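Local coordinates for protein 3-hydroxyadipyl-CoA dehydrogenase (PDB 3MOG) that catalyses the NAD-dependent oxidation of 3-hydroxyadipyl-CoA to 3-oxoadipyl-CoA in phenylacetate degradation, and forms a homotrimer, at residues V8-S13 / V31-I36; G14-G19 / F143-P148; D86-A91 / T114-N119; M150-V155 / F189-V194; V215-L220 / P230-D235. One frame throughout, in Å; residues are numbered along the deposited sequence.

Contact 1: V8-S13 / V31-I36; sequences VAVIGS and VLLYDI
Val8-Ile11 and Val31-Tyr34 pair as parallel strands, the two arms of the beta-alpha-beta unit that opens this Rossmann-type NAD-binding domain; helix 15-26 makes the crossover. Four backbone hydrogen bonds join them, from Leu32 N to Val8 O, Val10 N to Leu32 O, Tyr34 N to Val10 O and Gly12 N to Tyr34 O. The bond from Gly12 N to Tyr34 O, 2.9 Å long, carries the pairing into the glycine turn, where the backbone angles of Gly12 would press any side chain against the preceding carbonyl. Val31 CA adds a CA-H...O contact of 3.2 Å to Val8 O.

The apolar contacts fall on two faces. On one, Val10 CG2 meets Val31 CG1 at 4.0 Å, and Val10 CG1 meets Leu33 CD1 at 3.8 Å; Ile20 and Ala21 of helix 15-26 cover this side. On the other, Ile11 and Tyr34 lie alongside each other. The tyrosine CG stands anti to the backbone N (chi1 170°), turning the ring edge to Ile11 CG2, which lies near the ring plane 3.6 Å from CD1.

The polar side-chain contact lies beyond the strands, where the Ser13 hydroxyl donates to the Asp35 carboxylate. An acidic residue at the end of the second strand commonly holds the adenosine ribose in NAD-dependent Rossmann domains, and Asp35 is placed consistently with that. Exchanging Asp35 for an alanine would probably leave the Ser13 hydroxyl without this acceptor and the Gly12-Ser13 turn less firmly tied to the second strand. Ser13 OG reaches Asp35 OD2 over 2.7 Å, on the anti lone pair, away from OD1.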
# COMPACT_ATOMS: atom_id res chain seq x y z
N VAL C 8 -19.23 30.47 -27.28
CA VAL C 8 -18.46 29.72 -26.31
C VAL C 8 -18.01 30.65 -25.18
O VAL C 8 -17.54 31.76 -25.44
CB VAL C 8 -17.21 29.06 -26.97
CG1 VAL C 8 -16.37 28.29 -25.95
CG2 VAL C 8 -17.64 28.14 -28.12
N ALA C 9 -18.19 30.21 -23.94
CA ALA C 9 -17.67 30.92 -22.78
C ALA C 9 -16.46 30.18 -22.25
O ALA C 9 -16.50 28.97 -22.08
CB ALA C 9 -18.73 31.02 -21.70
N VAL C 10 -15.39 30.92 -22.01
CA VAL C 10 -14.19 30.39 -21.43
C VAL C 10 -14.00 31.08 -20.06
O VAL C 10 -13.99 32.32 -19.98
CB VAL C 10 -12.96 30.65 -22.34
CG1 VAL C 10 -11.68 30.25 -21.64
CG2 VAL C 10 -13.09 29.91 -23.67
N ILE C 11 -13.89 30.29 -19.00
CA ILE C 11 -13.74 30.85 -17.66
C ILE C 11 -12.30 30.75 -17.20
O ILE C 11 -11.78 29.64 -17.01
CB ILE C 11 -14.65 30.16 -16.64
CG1 ILE C 11 -16.11 30.21 -17.09
CG2 ILE C 11 -14.48 30.80 -15.24
CD1 ILE C 11 -17.07 29.64 -16.06
N GLY C 12 -11.66 31.90 -17.02
CA GLY C 12 -10.28 31.95 -16.57
C GLY C 12 -9.44 32.69 -17.58
O GLY C 12 -9.67 32.57 -18.78
N SER C 13 -8.46 33.44 -17.09
CA SER C 13 -7.61 34.28 -17.92
C SER C 13 -6.14 33.85 -17.92
O SER C 13 -5.28 34.55 -18.46
CB SER C 13 -7.71 35.75 -17.47
OG SER C 13 -7.22 35.90 -16.14
N VAL C 31 -16.58 34.43 -28.44
CA VAL C 31 -16.04 33.94 -27.18
C VAL C 31 -16.22 34.94 -26.04
O VAL C 31 -15.70 36.05 -26.08
CB VAL C 31 -14.55 33.53 -27.28
CG1 VAL C 31 -14.00 33.08 -25.92
CG2 VAL C 31 -14.38 32.42 -28.31
N LEU C 32 -16.97 34.52 -25.02
CA LEU C 32 -17.09 35.28 -23.79
C LEU C 32 -15.98 34.84 -22.85
O LEU C 32 -16.04 33.75 -22.29
CB LEU C 32 -18.46 35.06 -23.15
CG LEU C 32 -19.68 35.45 -24.01
CD1 LEU C 32 -20.97 34.95 -23.39
CD2 LEU C 32 -19.77 36.94 -24.25
N LEU C 33 -14.96 35.67 -22.70
CA LEU C 33 -13.85 35.36 -21.80
C LEU C 33 -14.11 35.97 -20.41
O LEU C 33 -14.05 37.19 -20.24
CB LEU C 33 -12.53 35.85 -22.39
CG LEU C 33 -11.20 35.51 -21.68
CD1 LEU C 33 -10.94 34.00 -21.59
CD2 LEU C 33 -10.06 36.18 -22.43
N TYR C 34 -14.42 35.12 -19.43
CA TYR C 34 -14.85 35.55 -18.11
C TYR C 34 -13.77 35.43 -17.04
O TYR C 34 -13.14 34.39 -16.89
CB TYR C 34 -16.09 34.77 -17.66
CG TYR C 34 -16.47 34.98 -16.20
CD1 TYR C 34 -16.20 34.01 -15.23
CD2 TYR C 34 -17.10 36.16 -15.78
CE1 TYR C 34 -16.54 34.20 -13.89
CE2 TYR C 34 -17.45 36.36 -14.44
CZ TYR C 34 -17.16 35.38 -13.51
OH TYR C 34 -17.50 35.57 -12.19
N ASP C 35 -13.59 36.53 -16.30
CA ASP C 35 -12.81 36.58 -15.07
C ASP C 35 -13.34 37.77 -14.27
O ASP C 35 -13.88 38.72 -14.87
CB ASP C 35 -11.32 36.78 -15.37
CG ASP C 35 -10.43 36.41 -14.20
OD1 ASP C 35 -10.92 36.23 -13.07
OD2 ASP C 35 -9.20 36.29 -14.42
N ILE C 36 -13.21 37.72 -12.95
CA ILE C 36 -13.66 38.83 -12.09
C ILE C 36 -12.76 40.08 -12.19
O ILE C 36 -13.23 41.20 -11.95
CB ILE C 36 -13.82 38.42 -10.60
CG1 ILE C 36 -12.55 37.72 -10.09
CG2 ILE C 36 -15.08 37.54 -10.41
CD1 ILE C 36 -12.26 37.96 -8.62

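Contact 2: G14-G19 / F143-P148; sequences GTMGAG and FFNPAP
Thr15 O takes two donors, Gly19 N at 3.0 Å as an ordinary helix bond and a water at 3.1 Å. The same water accepts from Ala147 N at 2.9 Å, bridging the first turn of helix 15-26 to the loop after strand 138-143. This turn carries Gly14 and Gly17 of what is probably the dinucleotide-binding GxGxxG motif.

Met16 makes most of the direct contact. Its chain bends at chi2 and chi3 (-43° and -71°) and folds back onto the loop: CE lies 3.7 Å from Phe144 C and 3.8 Å from Phe143 CB, while SD rests 3.8 Å from Asn145 CB. Beside it, Thr15 CG2 crosses the Asn145 side chain at about a right angle, near ND2. Further along the helix, Ala147 CB sits 3.8 Å from Gly19 C, and the Pro148 ring lies over Gly19 CA and O. A CB on Gly19 would be crowded by Ala147, Pro148 and Thr15 O, so a glycine suits this close approach. The peptide before Pro146 is cis, turning the loop between Asn145 and Ala147.

Apart from the water bridge, the two segments meet by van der Waals contact, which implies that fit of shape, rather than direct polar pairing, sets their spacing.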
# COMPACT_ATOMS: atom_id res chain seq x y z
N GLY C 14 -5.85 32.69 -17.31
CA GLY C 14 -4.50 32.12 -17.33
C GLY C 14 -4.09 31.58 -18.70
O GLY C 14 -4.80 31.78 -19.69
N THR C 15 -2.96 30.87 -18.76
CA THR C 15 -2.43 30.36 -20.03
C THR C 15 -3.44 29.48 -20.74
O THR C 15 -3.65 29.63 -21.95
CB THR C 15 -1.13 29.52 -19.87
OG1 THR C 15 -0.29 30.09 -18.86
CG2 THR C 15 -0.36 29.49 -21.19
N MET C 16 -4.06 28.56 -20.00
CA MET C 16 -5.00 27.62 -20.60
C MET C 16 -6.28 28.31 -21.07
O MET C 16 -6.67 28.13 -22.21
CB MET C 16 -5.25 26.39 -19.70
CG MET C 16 -4.04 25.41 -19.56
SD MET C 16 -3.13 25.03 -21.10
CE MET C 16 -4.35 24.02 -21.93
N GLY C 17 -6.88 29.14 -20.23
CA GLY C 17 -8.08 29.89 -20.62
C GLY C 17 -7.90 30.75 -21.87
O GLY C 17 -8.70 30.69 -22.82
N ALA C 18 -6.81 31.51 -21.88
CA ALA C 18 -6.47 32.40 -22.98
C ALA C 18 -6.21 31.62 -24.27
O ALA C 18 -6.64 32.02 -25.35
CB ALA C 18 -5.24 33.23 -22.61
N GLY C 19 -5.53 30.48 -24.13
CA GLY C 19 -5.21 29.61 -25.24
C GLY C 19 -6.44 28.90 -25.77
O GLY C 19 -6.56 28.69 -26.98
N PHE C 143 -7.62 20.12 -22.66
CA PHE C 143 -6.64 20.56 -23.65
C PHE C 143 -5.23 20.46 -23.08
O PHE C 143 -5.06 20.31 -21.87
CB PHE C 143 -6.89 22.03 -24.03
CG PHE C 143 -8.19 22.28 -24.77
CD1 PHE C 143 -9.39 22.35 -24.08
CD2 PHE C 143 -8.18 22.47 -26.14
CE1 PHE C 143 -10.58 22.60 -24.75
CE2 PHE C 143 -9.37 22.72 -26.83
CZ PHE C 143 -10.57 22.77 -26.14
N PHE C 144 -4.22 20.61 -23.93
CA PHE C 144 -2.84 20.52 -23.47
C PHE C 144 -2.09 21.82 -23.81
O PHE C 144 -2.36 22.42 -24.84
CB PHE C 144 -2.16 19.28 -24.09
CG PHE C 144 -2.68 17.96 -23.53
CD1 PHE C 144 -3.92 17.44 -23.93
CD2 PHE C 144 -1.93 17.25 -22.59
CE1 PHE C 144 -4.41 16.25 -23.39
CE2 PHE C 144 -2.42 16.06 -22.05
CZ PHE C 144 -3.66 15.56 -22.47
N ASN C 145 -1.19 22.24 -22.92
CA ASN C 145 -0.33 23.43 -23.09
C ASN C 145 0.73 23.29 -24.20
O ASN C 145 1.50 22.32 -24.20
CB ASN C 145 0.39 23.70 -21.77
CG ASN C 145 0.74 25.17 -21.55
OD1 ASN C 145 1.18 25.54 -20.47
ND2 ASN C 145 0.53 26.01 -22.55
N PRO C 146 0.78 24.25 -25.15
CA PRO C 146 -0.17 25.34 -25.35
C PRO C 146 -1.35 24.93 -26.21
O PRO C 146 -1.17 24.33 -27.28
CB PRO C 146 0.67 26.45 -26.02
CG PRO C 146 2.08 25.91 -26.11
CD PRO C 146 1.97 24.42 -26.00
N ALA C 147 -2.55 25.25 -25.74
CA ALA C 147 -3.79 24.90 -26.45
C ALA C 147 -3.85 25.21 -27.94
O ALA C 147 -4.38 24.37 -28.69
CB ALA C 147 -5.01 25.43 -25.73
N PRO C 148 -3.32 26.38 -28.40
CA PRO C 148 -3.38 26.61 -29.86
C PRO C 148 -2.47 25.69 -30.68
O PRO C 148 -2.74 25.48 -31.86
CB PRO C 148 -2.94 28.07 -30.02
CG PRO C 148 -3.15 28.69 -28.70
CD PRO C 148 -2.89 27.61 -27.70
O HOH W 1 -2.78 27.63 -24.09

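Contact 3: D86-A91 / T114-N119; sequences DLVIEA and TLLTTN
Val88 O accepts twice from Thr117, from its backbone N at 2.7 Å and from OG1 at 2.8 Å. The hydroxyl reaches back because it stands between the backbone N and the carbonyl carbon (chi1 66°); OG1 lies tilted 23° from the plane of the Val88 carbonyl, whereas the amide N comes in nearly head-on. OG1 also rests against Ile89 CG1. The other backbone bonds of these parallel strands run from Leu115 N to Asp86 O, Val88 N to Leu115 O, Glu90 N to Thr117 O and Asn119 N to Glu90 O.

Glu90 and Thr118 lie side by side. Thr118 OG1 donates to Glu90 OE1 over 2.7 Å and receives Thr120 N, while Glu90 OE2 receives Ala92 N, so the buried carboxylate has a donor on each oxygen. Outer groups also have partners: Asp86 OD2 takes Gln6 N, Thr114 OG1 bonds Ala85 O, and Asn119 OD1 takes Phe143 N.

In this beta-alpha-beta unit of the Rossmann-type sheet, helix 96-109 covers Glu90, Leu116 and Thr118. Helix 163-175 lies against Leu87, Leu115 and Thr117 on the other face, and strand 8-11 bonds the far edge of 87-90.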
# COMPACT_ATOMS: atom_id res chain seq x y z
N ASP C 86 -23.59 28.49 -25.50
CA ASP C 86 -23.97 27.09 -25.74
C ASP C 86 -22.97 26.12 -25.10
O ASP C 86 -23.28 24.94 -24.90
CB ASP C 86 -24.01 26.81 -27.23
CG ASP C 86 -24.95 27.73 -27.97
OD1 ASP C 86 -26.10 27.91 -27.51
OD2 ASP C 86 -24.53 28.27 -29.01
N LEU C 87 -21.76 26.63 -24.84
CA LEU C 87 -20.67 25.85 -24.25
C LEU C 87 -19.87 26.75 -23.32
O LEU C 87 -19.49 27.86 -23.69
CB LEU C 87 -19.75 25.25 -25.33
CG LEU C 87 -18.43 24.62 -24.83
CD1 LEU C 87 -18.66 23.41 -23.94
CD2 LEU C 87 -17.48 24.26 -25.94
N VAL C 88 -19.66 26.25 -22.12
CA VAL C 88 -18.76 26.88 -21.18
C VAL C 88 -17.58 25.94 -20.97
O VAL C 88 -17.76 24.74 -20.70
CB VAL C 88 -19.44 27.16 -19.83
CG1 VAL C 88 -18.46 27.82 -18.89
CG2 VAL C 88 -20.65 28.05 -20.02
N ILE C 89 -16.37 26.49 -21.10
CA ILE C 89 -15.15 25.75 -20.79
C ILE C 89 -14.46 26.44 -19.61
O ILE C 89 -13.93 27.54 -19.74
CB ILE C 89 -14.20 25.67 -21.99
CG1 ILE C 89 -14.92 25.06 -23.20
CG2 ILE C 89 -12.95 24.84 -21.66
CD1 ILE C 89 -14.16 25.23 -24.50
N GLU C 90 -14.47 25.78 -18.46
CA GLU C 90 -13.90 26.30 -17.22
C GLU C 90 -12.43 25.93 -17.10
O GLU C 90 -12.07 24.78 -17.23
CB GLU C 90 -14.69 25.73 -16.03
CG GLU C 90 -14.26 26.21 -14.67
CD GLU C 90 -13.01 25.52 -14.15
OE1 GLU C 90 -12.89 24.28 -14.26
OE2 GLU C 90 -12.12 26.24 -13.64
N ALA C 91 -11.58 26.92 -16.83
CA ALA C 91 -10.17 26.68 -16.63
C ALA C 91 -9.59 27.64 -15.58
O ALA C 91 -8.59 28.31 -15.83
CB ALA C 91 -9.44 26.82 -17.95
N THR C 114 -27.10 23.85 -22.16
CA THR C 114 -25.75 24.39 -22.33
C THR C 114 -24.74 23.41 -21.77
O THR C 114 -24.87 22.95 -20.62
CB THR C 114 -25.63 25.80 -21.69
OG1 THR C 114 -26.10 26.78 -22.63
CG2 THR C 114 -24.18 26.15 -21.30
N LEU C 115 -23.74 23.07 -22.58
CA LEU C 115 -22.68 22.15 -22.17
C LEU C 115 -21.74 22.86 -21.20
O LEU C 115 -21.32 23.99 -21.43
CB LEU C 115 -21.91 21.65 -23.40
CG LEU C 115 -22.75 21.29 -24.65
CD1 LEU C 115 -21.85 20.93 -25.82
CD2 LEU C 115 -23.75 20.16 -24.39
N LEU C 116 -21.47 22.20 -20.08
CA LEU C 116 -20.66 22.79 -19.02
C LEU C 116 -19.41 21.96 -18.84
O LEU C 116 -19.45 20.86 -18.31
CB LEU C 116 -21.44 22.87 -17.71
CG LEU C 116 -22.68 23.75 -17.61
CD1 LEU C 116 -23.24 23.72 -16.18
CD2 LEU C 116 -22.37 25.17 -18.05
N THR C 117 -18.28 22.46 -19.31
CA THR C 117 -17.10 21.64 -19.29
C THR C 117 -15.99 22.25 -18.48
O THR C 117 -15.98 23.45 -18.21
CB THR C 117 -16.61 21.32 -20.71
OG1 THR C 117 -16.16 22.52 -21.34
CG2 THR C 117 -17.73 20.71 -21.54
N THR C 118 -15.05 21.40 -18.09
CA THR C 118 -13.86 21.86 -17.39
C THR C 118 -12.60 21.32 -18.05
O THR C 118 -12.58 20.20 -18.59
CB THR C 118 -13.91 21.49 -15.88
OG1 THR C 118 -12.66 21.83 -15.26
CG2 THR C 118 -14.17 20.03 -15.70
N ASN C 119 -11.55 22.13 -18.01
CA ASN C 119 -10.24 21.78 -18.55
C ASN C 119 -9.42 21.00 -17.53
O ASN C 119 -8.28 20.67 -17.79
CB ASN C 119 -9.48 23.06 -18.99
CG ASN C 119 -8.07 22.77 -19.53
OD1 ASN C 119 -7.87 21.87 -20.35
ND2 ASN C 119 -7.08 23.51 -19.05

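Contact 4: M150-V155 / F189-V194; sequences MKLVEV and FIVNRV
The Glu154 carboxylate comes to the edge of the Phe189 ring, the two planes 74° apart, with OE1 near the ring plane and 3.6 Å from CD2. The carboxylate is itself approached from both faces: Ile190 N and Val191 N reach OE2 from opposite sides of its plane, at 3.0 and 3.2 Å, each on the syn side and nearly 30° out of plane. The extended chain (chi2 179°) carries the group across to these two successive backbone amides. OE1 receives a water at 2.7 Å, which accepts in turn from Asn192 N at 3.2 Å, and is also bonded by His142 ND1; the pair recalls the His-Glu dyad of 3-hydroxyacyl-CoA dehydrogenases. Replacing Glu154 with an alanine would probably leave the amides of Ile190 and Val191 without their acceptor and His142 without its carboxylate mate.

Next to it, Leu152 CD2 and Val191 CG2 meet tip to tip at 3.8 Å. The contact joins strand 152-157 of the NAD-binding domain, flanked by strand 179-184, to helix 191-194 of the helical domain and the residues leading into it, while helix 412-422 packs on Leu152, Ile190 and Val191.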
# COMPACT_ATOMS: atom_id res chain seq x y z
N MET C 150 -1.07 22.29 -29.41
CA MET C 150 -1.32 20.86 -29.11
C MET C 150 -2.63 20.32 -29.71
O MET C 150 -3.70 20.90 -29.52
CB MET C 150 -1.29 20.63 -27.59
CG MET C 150 0.08 20.94 -26.93
SD MET C 150 1.50 20.01 -27.59
CE MET C 150 1.22 18.42 -26.84
N LYS C 151 -2.53 19.28 -30.50
CA LYS C 151 -3.67 18.71 -31.17
C LYS C 151 -4.66 17.92 -30.34
O LYS C 151 -5.79 17.77 -30.74
CB LYS C 151 -3.25 17.92 -32.39
CG LYS C 151 -3.00 18.80 -33.56
CD LYS C 151 -2.80 18.02 -34.81
CE LYS C 151 -3.92 17.04 -35.10
NZ LYS C 151 -5.01 17.62 -35.92
N LEU C 152 -4.23 17.40 -29.22
CA LEU C 152 -5.05 16.45 -28.48
C LEU C 152 -6.04 17.14 -27.53
O LEU C 152 -5.68 18.10 -26.87
CB LEU C 152 -4.18 15.45 -27.69
CG LEU C 152 -4.95 14.23 -27.18
CD1 LEU C 152 -5.10 13.13 -28.27
CD2 LEU C 152 -4.28 13.68 -25.94
N VAL C 153 -7.27 16.66 -27.48
CA VAL C 153 -8.13 16.91 -26.32
C VAL C 153 -8.76 15.61 -25.80
O VAL C 153 -9.17 14.76 -26.59
CB VAL C 153 -9.14 18.12 -26.48
CG1 VAL C 153 -9.38 18.46 -27.88
CG2 VAL C 153 -10.45 17.91 -25.70
N GLU C 154 -8.79 15.45 -24.48
CA GLU C 154 -9.45 14.32 -23.85
C GLU C 154 -10.87 14.75 -23.48
O GLU C 154 -11.05 15.72 -22.74
CB GLU C 154 -8.66 13.88 -22.62
CG GLU C 154 -7.29 13.31 -22.94
CD GLU C 154 -6.50 12.90 -21.70
OE1 GLU C 154 -6.20 13.78 -20.86
OE2 GLU C 154 -6.17 11.70 -21.57
N VAL C 155 -11.85 14.06 -24.04
CA VAL C 155 -13.26 14.34 -23.78
C VAL C 155 -13.71 13.39 -22.68
O VAL C 155 -13.82 12.19 -22.88
CB VAL C 155 -14.14 14.14 -25.03
CG1 VAL C 155 -15.62 14.36 -24.68
CG2 VAL C 155 -13.72 15.08 -26.16
N PHE C 189 -6.70 10.33 -16.33
CA PHE C 189 -7.36 10.08 -17.63
C PHE C 189 -6.62 9.01 -18.47
O PHE C 189 -6.49 7.86 -18.01
CB PHE C 189 -7.61 11.39 -18.39
CG PHE C 189 -8.35 12.45 -17.59
CD1 PHE C 189 -9.31 12.10 -16.62
CD2 PHE C 189 -8.12 13.80 -17.83
CE1 PHE C 189 -9.98 13.07 -15.89
CE2 PHE C 189 -8.80 14.79 -17.11
CZ PHE C 189 -9.73 14.42 -16.14
N ILE C 190 -6.17 9.35 -19.67
CA ILE C 190 -5.27 8.46 -20.43
C ILE C 190 -3.82 8.93 -20.27
O ILE C 190 -2.98 8.21 -19.72
CB ILE C 190 -5.58 8.40 -21.94
CG1 ILE C 190 -7.03 8.01 -22.21
CG2 ILE C 190 -4.66 7.42 -22.66
CD1 ILE C 190 -7.40 8.32 -23.67
N VAL C 191 -3.55 10.15 -20.75
CA VAL C 191 -2.18 10.65 -20.87
C VAL C 191 -1.41 10.71 -19.54
O VAL C 191 -0.33 10.17 -19.45
CB VAL C 191 -2.13 12.04 -21.58
CG1 VAL C 191 -0.69 12.51 -21.69
CG2 VAL C 191 -2.76 11.97 -22.96
N ASN C 192 -1.96 11.36 -18.52
CA ASN C 192 -1.27 11.47 -17.23
C ASN C 192 -1.10 10.12 -16.53
O ASN C 192 -0.21 9.95 -15.72
CB ASN C 192 -1.99 12.43 -16.28
CG ASN C 192 -1.62 13.89 -16.50
OD1 ASN C 192 -0.60 14.20 -17.12
ND2 ASN C 192 -2.43 14.78 -15.96
N ARG C 193 -1.98 9.17 -16.83
CA ARG C 193 -1.91 7.83 -16.26
C ARG C 193 -0.87 6.96 -16.97
O ARG C 193 -0.02 6.37 -16.32
CB ARG C 193 -3.28 7.16 -16.31
CG ARG C 193 -3.32 5.76 -15.73
CD ARG C 193 -4.35 4.94 -16.44
NE ARG C 193 -4.56 3.62 -15.86
CZ ARG C 193 -5.72 3.18 -15.40
NH1 ARG C 193 -6.77 3.97 -15.39
NH2 ARG C 193 -5.83 1.95 -14.90
N VAL C 194 -0.94 6.90 -18.30
CA VAL C 194 -0.08 6.00 -19.08
C VAL C 194 1.37 6.50 -19.15
O VAL C 194 2.29 5.68 -19.20
CB VAL C 194 -0.68 5.74 -20.50
CG1 VAL C 194 0.22 4.87 -21.38
CG2 VAL C 194 -2.04 5.10 -20.35
O HOH W 2 -4.61 13.04 -18.84

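Contact 5: V215-L220 / P230-D235; sequences VIDAAL and PLELTD
Asp217 turns its CG anti to its own carbonyl carbon (chi1 -74°), and a nearly flat chi2 of -11° aims both carboxylate oxygens at the start of helix 230-237. OD1 accepts from Leu231 N and OD2 from Glu232 N, both at 2.9 Å, and each donor comes from the syn side, somewhat out of the carboxylate plane. Two successive amides of the first helical turn are thus held by one side chain. Pro230, having no N-H, offers no third donor; its CD instead lies 3.3 Å from Asp217 OD1. This helix end would probably stabilise the buried negative charge, and Tyr283 OH also bonds OD2.

Glu232 OE1 lies only 4.4 Å from Asp217 OD2, a like-charge approach probably eased by the salt bridge of Glu232 OE2 to Arg289. OE1 has a weak bond to a glycerol, presumably from the crystallisation liquor.

Apolar groups flank the carboxylate. Ile216 CD1 touches Leu231 CD1 at 3.8 Å, the chains crossing at a slant, while Leu220 CB meets Pro230 CD at 3.8 Å almost at a right angle. Leu231 O accepts from Asp235 N and Thr234 OG1, about one turn further along the helix, the hydroxyl 2.6 Å away on a lone pair.

The axes of the two helix segments come within 8.7 Å of each other at 109°. Within the helical domain, helix 196-207 packs on Pro230 through Tyr198 and Ala202, and helix 390-406, from the second half of the chain, lies against Ala219 and Leu220.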
# COMPACT_ATOMS: atom_id res chain seq x y z
N VAL C 215 22.83 9.85 -19.52
CA VAL C 215 22.91 8.57 -20.21
C VAL C 215 21.50 7.94 -20.31
O VAL C 215 21.11 7.44 -21.38
CB VAL C 215 23.96 7.64 -19.54
CG1 VAL C 215 23.95 6.25 -20.15
CG2 VAL C 215 25.36 8.25 -19.69
N ILE C 216 20.73 8.01 -19.22
CA ILE C 216 19.33 7.57 -19.21
C ILE C 216 18.53 8.33 -20.25
O ILE C 216 17.82 7.72 -21.06
CB ILE C 216 18.68 7.77 -17.83
CG1 ILE C 216 19.51 7.09 -16.73
CG2 ILE C 216 17.23 7.30 -17.86
CD1 ILE C 216 19.02 7.32 -15.28
N ASP C 217 18.66 9.66 -20.27
CA ASP C 217 17.98 10.50 -21.27
C ASP C 217 18.39 10.20 -22.73
O ASP C 217 17.57 10.30 -23.65
CB ASP C 217 18.18 11.99 -20.98
CG ASP C 217 17.35 12.48 -19.80
OD1 ASP C 217 16.47 11.75 -19.31
OD2 ASP C 217 17.60 13.61 -19.35
N ALA C 218 19.65 9.82 -22.92
CA ALA C 218 20.16 9.58 -24.27
C ALA C 218 19.66 8.25 -24.82
O ALA C 218 19.35 8.14 -25.99
CB ALA C 218 21.69 9.62 -24.28
N ALA C 219 19.60 7.24 -23.95
CA ALA C 219 19.06 5.94 -24.32
C ALA C 219 17.60 6.08 -24.73
O ALA C 219 17.19 5.55 -25.76
CB ALA C 219 19.19 4.95 -23.17
N LEU C 220 16.83 6.81 -23.94
CA LEU C 220 15.39 6.92 -24.18
C LEU C 220 15.06 7.79 -25.40
O LEU C 220 14.16 7.46 -26.17
CB LEU C 220 14.65 7.37 -22.91
CG LEU C 220 14.20 6.31 -21.88
CD1 LEU C 220 13.16 5.35 -22.48
CD2 LEU C 220 15.33 5.49 -21.27
N PRO C 230 13.35 11.34 -20.18
CA PRO C 230 12.40 11.58 -19.08
C PRO C 230 12.91 12.57 -18.02
O PRO C 230 12.12 13.36 -17.52
CB PRO C 230 12.23 10.19 -18.46
CG PRO C 230 13.48 9.47 -18.78
CD PRO C 230 13.84 9.95 -20.18
N LEU C 231 14.20 12.57 -17.73
CA LEU C 231 14.71 13.40 -16.62
C LEU C 231 14.82 14.87 -17.03
O LEU C 231 14.33 15.76 -16.34
CB LEU C 231 16.01 12.83 -16.06
CG LEU C 231 15.89 11.39 -15.52
CD1 LEU C 231 17.24 10.71 -15.45
CD2 LEU C 231 15.23 11.37 -14.14
N GLU C 232 15.39 15.12 -18.20
CA GLU C 232 15.36 16.45 -18.80
C GLU C 232 13.93 17.00 -18.95
O GLU C 232 13.69 18.17 -18.64
CB GLU C 232 16.08 16.45 -20.14
CG GLU C 232 16.22 17.84 -20.74
CD GLU C 232 17.02 17.87 -22.02
OE1 GLU C 232 17.70 16.86 -22.33
OE2 GLU C 232 16.98 18.91 -22.71
N LEU C 233 12.99 16.17 -19.41
CA LEU C 233 11.58 16.56 -19.51
C LEU C 233 10.97 16.91 -18.15
O LEU C 233 10.20 17.86 -18.05
CB LEU C 233 10.74 15.47 -20.20
CG LEU C 233 9.28 15.77 -20.58
CD1 LEU C 233 9.20 16.82 -21.67
CD2 LEU C 233 8.55 14.51 -21.00
N THR C 234 11.34 16.20 -17.09
CA THR C 234 10.89 16.62 -15.75
C THR C 234 11.47 17.99 -15.33
O THR C 234 10.78 18.77 -14.68
CB THR C 234 11.16 15.58 -14.64
OG1 THR C 234 12.57 15.39 -14.46
CG2 THR C 234 10.50 14.26 -14.95
N ASP C 235 12.73 18.25 -15.71
CA ASP C 235 13.36 19.57 -15.49
C ASP C 235 12.64 20.68 -16.26
O ASP C 235 12.50 21.79 -15.78
CB ASP C 235 14.85 19.56 -15.85
CG ASP C 235 15.76 19.34 -14.63
OD1 ASP C 235 15.27 18.94 -13.56
OD2 ASP C 235 17.00 19.56 -14.76

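Contacts 1 and 3 lie in one Rossmann-type sheet, centres 10 Å apart, joined where strand 8-11 bonds strand 87-90. Contact 2 sets the helix between the strands of contact 1 against the loop leading to strand 152-157; contact 3 is nested inside the long loop it closes, and Asn119 ties the two. Contact 4 starts on the same sheet, 14 Å from contact 2 between centres, and passes into the helical domain. Contact 5 follows in that domain, its centre about 21 Å from that of contact 4 and about 37 Å from that of contact 1. The series thus runs from the probable cofactor-binding turns, through the interdomain junction, to the helical domain.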